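Local coordinates for diguanylate cyclase/phosphodiesterase-domain containing protein (Thermotoga maritima MSB8, PDB 6KHU) that is a putative diguanylate cyclase, a GGDEF-domain protein whose degenerate signature motif leaves cyclic di-GMP synthesis from GTP uncertain, at residues V6-Q19 / S65-I79. Numbering follows the deposited sequence.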
ATOM      1  N   VAL A   6      -9.454  -4.014  -6.915  1.00 18.11           N
ATOM      2  CA  VAL A   6      -8.190  -3.283  -6.930  1.00 16.75           C
ATOM      3  C   VAL A   6      -8.392  -2.046  -7.791  1.00 14.22           C
ATOM      4  O   VAL A   6      -8.850  -2.155  -8.932  1.00 17.93           O
ATOM      5  CB  VAL A   6      -7.030  -4.139  -7.486  1.00 19.40           C
ATOM      6  CG1 VAL A   6      -5.784  -3.278  -7.735  1.00 15.42           C
ATOM      7  CG2 VAL A   6      -6.704  -5.310  -6.565  1.00 16.36           C
ATOM      8  N   TYR A   7      -8.016  -0.884  -7.268  1.00 12.01           N
ATOM      9  CA  TYR A   7      -8.302   0.391  -7.918  1.00 13.68           C
ATOM     10  C   TYR A   7      -7.171   0.841  -8.840  1.00 15.88           C
ATOM     11  O   TYR A   7      -5.987   0.691  -8.520  1.00 16.18           O
ATOM     12  CB  TYR A   7      -8.571   1.474  -6.863  1.00 13.22           C
ATOM     13  CG  TYR A   7      -9.739   1.156  -5.933  1.00 15.20           C
ATOM     14  CD1 TYR A   7     -11.056   1.353  -6.340  1.00 18.66           C
ATOM     15  CD2 TYR A   7      -9.519   0.662  -4.655  1.00 14.37           C
ATOM     16  CE1 TYR A   7     -12.116   1.067  -5.494  1.00 15.66           C
ATOM     17  CE2 TYR A   7     -10.560   0.381  -3.807  1.00 17.56           C
ATOM     18  CZ  TYR A   7     -11.856   0.580  -4.229  1.00 17.03           C
ATOM     19  OH  TYR A   7     -12.875   0.284  -3.374  1.00 19.39           O
ATOM     20  N   ALA A   8      -7.550   1.402  -9.991  1.00 12.68           N
ATOM     21  CA  ALA A   8      -6.593   2.075 -10.856  1.00 15.38           C
ATOM     22  C   ALA A   8      -5.957   3.254 -10.124  1.00 16.12           C
ATOM     23  O   ALA A   8      -6.500   3.773  -9.144  1.00 14.54           O
ATOM     24  CB  ALA A   8      -7.279   2.577 -12.130  1.00 13.83           C
ATOM     25  N   LYS A   9      -4.805   3.697 -10.633  1.00 14.66           N
ATOM     26  CA  LYS A   9      -3.999   4.699  -9.935  1.00 15.05           C
ATOM     27  C   LYS A   9      -4.815   5.919  -9.518  1.00 13.95           C
ATOM     28  O   LYS A   9      -4.826   6.303  -8.342  1.00 12.06           O
ATOM     29  CB  LYS A   9      -2.831   5.136 -10.812  1.00 14.80           C
ATOM     30  CG  LYS A   9      -1.935   6.173 -10.146  1.00 18.37           C
ATOM     31  CD  LYS A   9      -0.956   6.773 -11.157  1.00 18.67           C
ATOM     32  CE  LYS A   9       0.155   7.554 -10.473  1.00 18.46           C
ATOM     33  NZ  LYS A   9       1.011   8.203 -11.484  1.00 18.60           N
ATOM     34  N   ASP A  10      -5.487   6.561 -10.479  1.00 15.26           N
ATOM     35  CA  ASP A  10      -6.161   7.820 -10.173  1.00 17.36           C
ATOM     36  C   ASP A  10      -7.388   7.591  -9.303  1.00 15.84           C
ATOM     37  O   ASP A  10      -7.694   8.413  -8.433  1.00 14.34           O
ATOM     38  CB  ASP A  10      -6.539   8.549 -11.454  1.00 18.31           C
ATOM     39  CG  ASP A  10      -5.331   9.144 -12.158  1.00 30.11           C
ATOM     40  OD1 ASP A  10      -4.209   9.025 -11.622  1.00 27.05           O
ATOM     41  OD2 ASP A  10      -5.501   9.738 -13.244  1.00 36.30           O
ATOM     42  N   HIS A  11      -8.099   6.483  -9.525  1.00 13.66           N
ATOM     43  CA  HIS A  11      -9.192   6.112  -8.633  1.00 14.28           C
ATOM     44  C   HIS A  11      -8.671   5.926  -7.210  1.00 14.28           C
ATOM     45  O   HIS A  11      -9.199   6.514  -6.258  1.00 13.46           O
ATOM     46  CB  HIS A  11      -9.866   4.830  -9.157  1.00 15.37           C
ATOM     47  CG  HIS A  11     -11.172   4.505  -8.499  1.00 14.99           C
ATOM     48  ND1 HIS A  11     -12.025   3.534  -8.980  1.00 18.65           N
ATOM     49  CD2 HIS A  11     -11.768   5.008  -7.391  1.00 18.06           C
ATOM     50  CE1 HIS A  11     -13.094   3.458  -8.206  1.00 16.41           C
ATOM     51  NE2 HIS A  11     -12.959   4.337  -7.227  1.00 18.53           N
ATOM     52  N   PHE A  12      -7.604   5.134  -7.062  1.00 12.23           N
ATOM     53  CA  PHE A  12      -6.972   4.912  -5.766  1.00 13.27           C
ATOM     54  C   PHE A  12      -6.599   6.226  -5.088  1.00 13.68           C
ATOM     55  O   PHE A  12      -6.867   6.429  -3.894  1.00 14.39           O
ATOM     56  CB  PHE A  12      -5.722   4.043  -5.938  1.00  9.56           C
ATOM     57  CG  PHE A  12      -4.906   3.921  -4.682  1.00 12.26           C
ATOM     58  CD1 PHE A  12      -5.253   3.006  -3.710  1.00 10.60           C
ATOM     59  CD2 PHE A  12      -3.816   4.754  -4.457  1.00 12.20           C
ATOM     60  CE1 PHE A  12      -4.524   2.910  -2.531  1.00 14.49           C
ATOM     61  CE2 PHE A  12      -3.081   4.665  -3.286  1.00 12.28           C
ATOM     62  CZ  PHE A  12      -3.439   3.740  -2.319  1.00 14.20           C
ATOM     63  N   LEU A  13      -5.944   7.119  -5.829  1.00 11.82           N
ATOM     64  CA  LEU A  13      -5.451   8.346  -5.226  1.00 11.01           C
ATOM     65  C   LEU A  13      -6.596   9.250  -4.794  1.00 13.12           C
ATOM     66  O   LEU A  13      -6.478   9.954  -3.785  1.00 10.87           O
ATOM     67  CB  LEU A  13      -4.522   9.074  -6.202  1.00 13.62           C
ATOM     68  CG  LEU A  13      -3.119   8.471  -6.382  1.00 15.93           C
ATOM     69  CD1 LEU A  13      -2.417   9.100  -7.587  1.00 15.41           C
ATOM     70  CD2 LEU A  13      -2.274   8.651  -5.131  1.00 14.27           C
ATOM     71  N   ARG A  14      -7.706   9.243  -5.541  1.00 10.00           N
ATOM     72  CA  ARG A  14      -8.893   9.969  -5.102  1.00 12.64           C
ATOM     73  C   ARG A  14      -9.398   9.441  -3.766  1.00 14.32           C
ATOM     74  O   ARG A  14      -9.679  10.218  -2.850  1.00 12.20           O
ATOM     75  CB  ARG A  14      -9.994   9.882  -6.161  1.00 20.01           C
ATOM     76  CG  ARG A  14     -11.144  10.847  -5.897  1.00 24.42           C
ATOM     77  CD  ARG A  14     -12.150  10.874  -7.050  1.00 25.51           C
ATOM     78  NE  ARG A  14     -13.030   9.707  -7.026  1.00 30.83           N
ATOM     79  CZ  ARG A  14     -12.985   8.728  -7.922  1.00 30.46           C
ATOM     80  NH1 ARG A  14     -12.100   8.789  -8.919  1.00 25.74           N
ATOM     81  NH2 ARG A  14     -13.824   7.700  -7.825  1.00 25.43           N
ATOM     82  N   LEU A  15      -9.516   8.112  -3.636  1.00 10.77           N
ATOM     83  CA  LEU A  15      -9.948   7.524  -2.371  1.00 11.72           C
ATOM     84  C   LEU A  15      -8.973   7.852  -1.247  1.00 11.79           C
ATOM     85  O   LEU A  15      -9.387   8.068  -0.097  1.00 10.46           O
ATOM     86  CB  LEU A  15     -10.105   6.005  -2.513  1.00 12.31           C
ATOM     87  CG  LEU A  15     -11.194   5.547  -3.511  1.00 15.98           C
ATOM     88  CD1 LEU A  15     -11.194   4.031  -3.689  1.00 15.85           C
ATOM     89  CD2 LEU A  15     -12.596   6.028  -3.087  1.00 17.16           C
ATOM     90  N   LEU A  16      -7.673   7.870  -1.559  1.00 10.89           N
ATOM     91  CA  LEU A  16      -6.666   8.219  -0.564  1.00 10.30           C
ATOM     92  C   LEU A  16      -6.811   9.669  -0.112  1.00 11.54           C
ATOM     93  O   LEU A  16      -6.677   9.964   1.080  1.00 10.72           O
ATOM     94  CB  LEU A  16      -5.261   7.967  -1.114  1.00  9.24           C
ATOM     95  CG  LEU A  16      -4.081   8.410  -0.237  1.00 11.54           C
ATOM     96  CD1 LEU A  16      -4.107   7.749   1.145  1.00 10.86           C
ATOM     97  CD2 LEU A  16      -2.772   8.096  -0.945  1.00 13.85           C
ATOM     98  N   SER A  17      -7.071  10.592  -1.046  1.00 13.33           N
ATOM     99  CA  SER A  17      -7.230  11.989  -0.643  1.00 14.40           C
ATOM    100  C   SER A  17      -8.484  12.190   0.200  1.00 14.17           C
ATOM    101  O   SER A  17      -8.489  13.029   1.109  1.00 15.51           O
ATOM    102  CB  SER A  17      -7.249  12.897  -1.869  1.00 15.41           C
ATOM    103  OG  SER A  17      -8.459  12.711  -2.576  1.00 25.31           O
ATOM    104  N   TYR A  18      -9.550  11.429  -0.068  1.00 14.25           N
ATOM    105  CA  TYR A  18     -10.723  11.481   0.801  1.00 13.81           C
ATOM    106  C   TYR A  18     -10.384  10.987   2.199  1.00 12.27           C
ATOM    107  O   TYR A  18     -10.759  11.606   3.202  1.00 12.05           O
ATOM    108  CB  TYR A  18     -11.862  10.640   0.220  1.00 14.78           C
ATOM    109  CG  TYR A  18     -12.451  11.175  -1.062  1.00 22.50           C
ATOM    110  CD1 TYR A  18     -12.263  12.498  -1.434  1.00 20.33           C
ATOM    111  CD2 TYR A  18     -13.192  10.349  -1.903  1.00 23.88           C
ATOM    112  CE1 TYR A  18     -12.790  12.987  -2.613  1.00 27.76           C
ATOM    113  CE2 TYR A  18     -13.736  10.832  -3.087  1.00 30.18           C
ATOM    114  CZ  TYR A  18     -13.531  12.158  -3.431  1.00 30.97           C
ATOM    115  OH  TYR A  18     -14.063  12.660  -4.595  1.00 44.00           O
ATOM    116  N   GLN A  19      -9.703   9.844   2.286  1.00 12.93           N
ATOM    117  CA  GLN A  19      -9.331   9.310   3.590  1.00 10.53           C
ATOM    118  C   GLN A  19      -8.406  10.264   4.329  1.00 14.70           C
ATOM    119  O   GLN A  19      -8.509  10.409   5.558  1.00 12.04           O
ATOM    120  CB  GLN A  19      -8.680   7.933   3.426  1.00 13.43           C
ATOM    121  CG  GLN A  19      -8.043   7.388   4.684  1.00 10.98           C
ATOM    122  CD  GLN A  19      -8.998   7.298   5.865  1.00 15.01           C
ATOM    123  OE1 GLN A  19     -10.214   7.165   5.705  1.00 18.50           O
ATOM    124  NE2 GLN A  19      -8.440   7.338   7.071  1.00 21.00           N
ATOM    125  N   SER A  65      -7.884   0.286   1.008  1.00 13.05           N
ATOM    126  CA  SER A  65      -7.871   0.152  -0.445  1.00 12.31           C
ATOM    127  C   SER A  65      -6.493  -0.235  -0.969  1.00 13.00           C
ATOM    128  O   SER A  65      -5.456   0.191  -0.450  1.00 10.59           O
ATOM    129  CB  SER A  65      -8.319   1.452  -1.153  1.00 12.00           C
ATOM    130  OG  SER A  65      -9.482   2.010  -0.562  1.00 15.19           O
ATOM    131  N   VAL A  66      -6.516  -1.009  -2.052  1.00 11.39           N
ATOM    132  CA  VAL A  66      -5.336  -1.410  -2.807  1.00 11.59           C
ATOM    133  C   VAL A  66      -5.430  -0.798  -4.195  1.00 12.15           C
ATOM    134  O   VAL A  66      -6.481  -0.880  -4.849  1.00 13.10           O
ATOM    135  CB  VAL A  66      -5.236  -2.945  -2.914  1.00 14.92           C
ATOM    136  CG1 VAL A  66      -3.979  -3.350  -3.676  1.00 15.02           C
ATOM    137  CG2 VAL A  66      -5.298  -3.580  -1.551  1.00 12.83           C
ATOM    138  N   GLY A  67      -4.327  -0.232  -4.666  1.00 11.58           N
ATOM    139  CA  GLY A  67      -4.297   0.392  -5.968  1.00 10.89           C
ATOM    140  C   GLY A  67      -3.131  -0.087  -6.806  1.00 12.43           C
ATOM    141  O   GLY A  67      -2.046  -0.386  -6.297  1.00 14.27           O
ATOM    142  N   ARG A  68      -3.373  -0.154  -8.114  1.00 12.56           N
ATOM    143  CA  ARG A  68      -2.315  -0.361  -9.105  1.00 15.57           C
ATOM    144  C   ARG A  68      -1.667   0.995  -9.350  1.00 16.01           C
ATOM    145  O   ARG A  68      -2.155   1.800 -10.146  1.00 16.95           O
ATOM    146  CB  ARG A  68      -2.878  -0.962 -10.393  1.00 19.67           C
ATOM    147  CG  ARG A  68      -1.831  -1.290 -11.482  1.00 22.41           C
ATOM    148  CD  ARG A  68      -2.500  -1.416 -12.855  1.00 28.71           C
ATOM    149  NE  ARG A  68      -1.621  -1.943 -13.910  1.00 32.88           N
ATOM    150  CZ  ARG A  68      -0.973  -1.190 -14.802  1.00 31.85           C
ATOM    151  NH1 ARG A  68      -1.082   0.136 -14.769  1.00 26.90           N
ATOM    152  NH2 ARG A  68      -0.201  -1.764 -15.722  1.00 32.33           N
ATOM    153  N   TYR A  69      -0.566   1.264  -8.645  1.00 16.02           N
ATOM    154  CA  TYR A  69       0.031   2.593  -8.692  1.00 17.77           C
ATOM    155  C   TYR A  69       0.802   2.824  -9.990  1.00 16.77           C
ATOM    156  O   TYR A  69       0.796   3.935 -10.523  1.00 17.51           O
ATOM    157  CB  TYR A  69       0.940   2.800  -7.478  1.00 17.92           C
ATOM    158  CG  TYR A  69       1.385   4.225  -7.343  1.00 17.10           C
ATOM    159  CD1 TYR A  69       0.514   5.201  -6.894  1.00 17.36           C
ATOM    160  CD2 TYR A  69       2.670   4.608  -7.711  1.00 20.63           C
ATOM    161  CE1 TYR A  69       0.914   6.524  -6.799  1.00 18.88           C
ATOM    162  CE2 TYR A  69       3.080   5.918  -7.606  1.00 20.20           C
ATOM    163  CZ  TYR A  69       2.193   6.870  -7.147  1.00 22.02           C
ATOM    164  OH  TYR A  69       2.589   8.179  -7.051  1.00 26.19           O
ATOM    165  N   SER A  70       1.459   1.788 -10.504  1.00 16.34           N
ATOM    166  CA  SER A  70       2.173   1.827 -11.771  1.00 22.15           C
ATOM    167  C   SER A  70       2.180   0.412 -12.340  1.00 25.16           C
ATOM    168  O   SER A  70       1.617  -0.514 -11.747  1.00 20.12           O
ATOM    169  CB  SER A  70       3.592   2.360 -11.588  1.00 20.24           C
ATOM    170  OG  SER A  70       4.447   1.316 -11.162  1.00 22.76           O
ATOM    171  N   ASP A  71       2.843   0.231 -13.485  1.00 24.95           N
ATOM    172  CA  ASP A  71       2.846  -1.108 -14.069  1.00 25.21           C
ATOM    173  C   ASP A  71       3.607  -2.122 -13.219  1.00 23.67           C
ATOM    174  O   ASP A  71       3.448  -3.322 -13.445  1.00 35.36           O
ATOM    175  CB  ASP A  71       3.388  -1.084 -15.510  1.00 30.80           C
ATOM    176  CG  ASP A  71       4.840  -0.639 -15.596  1.00 38.18           C
ATOM    177  OD1 ASP A  71       5.399  -0.198 -14.571  1.00 37.30           O
ATOM    178  OD2 ASP A  71       5.424  -0.724 -16.698  1.00 47.68           O
ATOM    179  N   ASP A  72       4.386  -1.690 -12.218  1.00 19.80           N
ATOM    180  CA  ASP A  72       5.032  -2.644 -11.324  1.00 20.29           C
ATOM    181  C   ASP A  72       4.896  -2.302  -9.837  1.00 20.59           C
ATOM    182  O   ASP A  72       5.524  -2.968  -9.003  1.00 17.38           O
ATOM    183  CB  ASP A  72       6.518  -2.796 -11.697  1.00 23.77           C
ATOM    184  CG  ASP A  72       7.312  -1.500 -11.560  1.00 27.69           C
ATOM    185  OD1 ASP A  72       6.794  -0.496 -11.015  1.00 24.53           O
ATOM    186  OD2 ASP A  72       8.486  -1.494 -12.003  1.00 26.31           O
ATOM    187  N   THR A  73       4.112  -1.288  -9.472  1.00 14.76           N
ATOM    188  CA  THR A  73       4.018  -0.869  -8.082  1.00 18.82           C
ATOM    189  C   THR A  73       2.569  -0.941  -7.628  1.00 17.69           C
ATOM    190  O   THR A  73       1.663  -0.527  -8.353  1.00 14.81           O
ATOM    191  CB  THR A  73       4.565   0.560  -7.882  1.00 18.94           C
ATOM    192  OG1 THR A  73       5.942   0.614  -8.284  1.00 20.35           O
ATOM    193  CG2 THR A  73       4.466   0.980  -6.421  1.00 18.73           C
ATOM    194  N   PHE A  74       2.350  -1.490  -6.438  1.00 15.18           N
ATOM    195  CA  PHE A  74       1.061  -1.399  -5.773  1.00 16.96           C
ATOM    196  C   PHE A  74       1.136  -0.391  -4.636  1.00 15.11           C
ATOM    197  O   PHE A  74       2.199  -0.171  -4.044  1.00 15.14           O
ATOM    198  CB  PHE A  74       0.621  -2.741  -5.190  1.00 13.20           C
ATOM    199  CG  PHE A  74       0.145  -3.726  -6.207  1.00 18.45           C
ATOM    200  CD1 PHE A  74      -1.153  -3.671  -6.688  1.00 18.05           C
ATOM    201  CD2 PHE A  74       0.988  -4.738  -6.656  1.00 19.28           C
ATOM    202  CE1 PHE A  74      -1.605  -4.609  -7.621  1.00 20.98           C
ATOM    203  CE2 PHE A  74       0.547  -5.680  -7.588  1.00 23.90           C
ATOM    204  CZ  PHE A  74      -0.751  -5.611  -8.070  1.00 20.34           C
ATOM    205  N   ALA A  75      -0.012   0.193  -4.315  1.00 15.16           N
ATOM    206  CA  ALA A  75      -0.155   0.985  -3.109  1.00 12.47           C
ATOM    207  C   ALA A  75      -1.315   0.445  -2.283  1.00 13.82           C
ATOM    208  O   ALA A  75      -2.219  -0.225  -2.796  1.00 15.14           O
ATOM    209  CB  ALA A  75      -0.352   2.472  -3.431  1.00 13.97           C
ATOM    210  N   LEU A  76      -1.259   0.731  -0.986  1.00 10.85           N
ATOM    211  CA  LEU A  76      -2.255   0.298  -0.023  1.00 12.55           C
ATOM    212  C   LEU A  76      -2.351   1.363   1.053  1.00 13.22           C
ATOM    213  O   LEU A  76      -1.324   1.894   1.497  1.00 10.08           O
ATOM    214  CB  LEU A  76      -1.878  -1.048   0.611  1.00 11.27           C
ATOM    215  CG  LEU A  76      -2.545  -1.464   1.925  1.00 13.08           C
ATOM    216  CD1 LEU A  76      -3.963  -2.014   1.667  1.00 12.67           C
ATOM    217  CD2 LEU A  76      -1.688  -2.513   2.654  1.00 11.66           C
ATOM    218  N   PHE A  77      -3.570   1.678   1.477  1.00  8.99           N
ATOM    219  CA  PHE A  77      -3.707   2.405   2.729  1.00 11.93           C
ATOM    220  C   PHE A  77      -4.677   1.681   3.647  1.00 11.74           C
ATOM    221  O   PHE A  77      -5.651   1.083   3.187  1.00 13.97           O
ATOM    222  CB  PHE A  77      -4.107   3.889   2.516  1.00 10.76           C
ATOM    223  CG  PHE A  77      -5.482   4.121   1.923  1.00  9.16           C
ATOM    224  CD1 PHE A  77      -6.614   4.134   2.729  1.00  8.64           C
ATOM    225  CD2 PHE A  77      -5.622   4.411   0.569  1.00 11.39           C
ATOM    226  CE1 PHE A  77      -7.860   4.387   2.196  1.00 10.71           C
ATOM    227  CE2 PHE A  77      -6.876   4.671   0.018  1.00 10.59           C
ATOM    228  CZ  PHE A  77      -7.997   4.658   0.834  1.00  8.28           C
ATOM    229  N   VAL A  78      -4.373   1.724   4.947  1.00 13.19           N
ATOM    230  CA  VAL A  78      -5.103   1.014   5.989  1.00 16.41           C
ATOM    231  C   VAL A  78      -5.440   2.023   7.090  1.00 16.61           C
ATOM    232  O   VAL A  78      -4.539   2.612   7.701  1.00 16.06           O
ATOM    233  CB  VAL A  78      -4.297  -0.177   6.550  1.00 15.45           C
ATOM    234  CG1 VAL A  78      -4.144  -1.268   5.493  1.00 14.84           C
ATOM    235  CG2 VAL A  78      -2.909   0.258   6.989  1.00 21.11           C
ATOM    236  N   ILE A  79      -6.721   2.242   7.324  1.00 14.57           N
ATOM    237  CA  ILE A  79      -7.110   3.280   8.265  1.00 20.00           C
ATOM    238  C   ILE A  79      -6.951   2.758   9.687  1.00 17.78           C
ATOM    239  O   ILE A  79      -7.057   1.551   9.959  1.00 14.94           O
ATOM    240  CB  ILE A  79      -8.545   3.768   7.989  1.00 22.40           C
ATOM    241  CG1 ILE A  79      -9.547   2.720   8.448  1.00 22.78           C
ATOM    242  CG2 ILE A  79      -8.737   4.104   6.488  1.00 16.99           C
ATOM    243  CD1 ILE A  79     -10.184   3.049   9.783  1.00 28.09           C
TER
HETATM  244  O   HOH W   1     -12.055   0.644  -0.879  1.00 14.68           O
HETATM  245  O   HOH W   2       2.386   5.645 -11.796  1.00 22.73           O
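Tyr7 pairs in parallel with Gly67 at the edge of the sheet, donating from N to Val66 O (2.9 Å, N-H...O 176°) and accepting at O from Arg68 N (2.8 Å); Ala8, the N-cap, leads into helix 9-19, which runs lengthwise over the hairpin, roughly antiparallel to strand 65-68 and parallel to strand 73-79. Phe12, its CG anti to the backbone N (chi1 172°), descends onto the hairpin, where Gly67, having no side chain, lets the ring approach the backbone: Phe12 CD1 is 3.5 Å from Gly67 N. Ser65 O lies in the ring plane at its edge, while Phe12 CE2 meets Ala75 CB at 3.5 Å. The Phe77 ring slides past it obliquely, planes at 49°, and packs on the helix backbone, Phe77 CE2 3.6 Å from Leu16 CA and Phe77 CZ beside Leu15 O. The bent side chain of Gln19 lays its amide against the methyl Ile79 CG2, with Gln19 OE1 bonded to Arg22. The extended Lys9 chain puts CE over one face of Tyr69, 4.1 Å from the ring centroid, while Leu13 CD2 reaches the ring edge; Tyr69 OH bonds to Glu127. One water joins Tyr7 OH, also bonded to Arg5, to Ser65 OG, also bonded to Leu63 O; another joins Lys9 NZ to Tyr69 O. In this family the hairpin bears the GGDEF signature, here Ser70-Asp71-Asp72-Thr73-Phe74; helix 41-57 packs on Phe74, on the other side of the sheet from Phe12. An apolar interior thus carries the contact, while buried Ser65 OG and Gln19 OE1 are satisfied by neighbours and water.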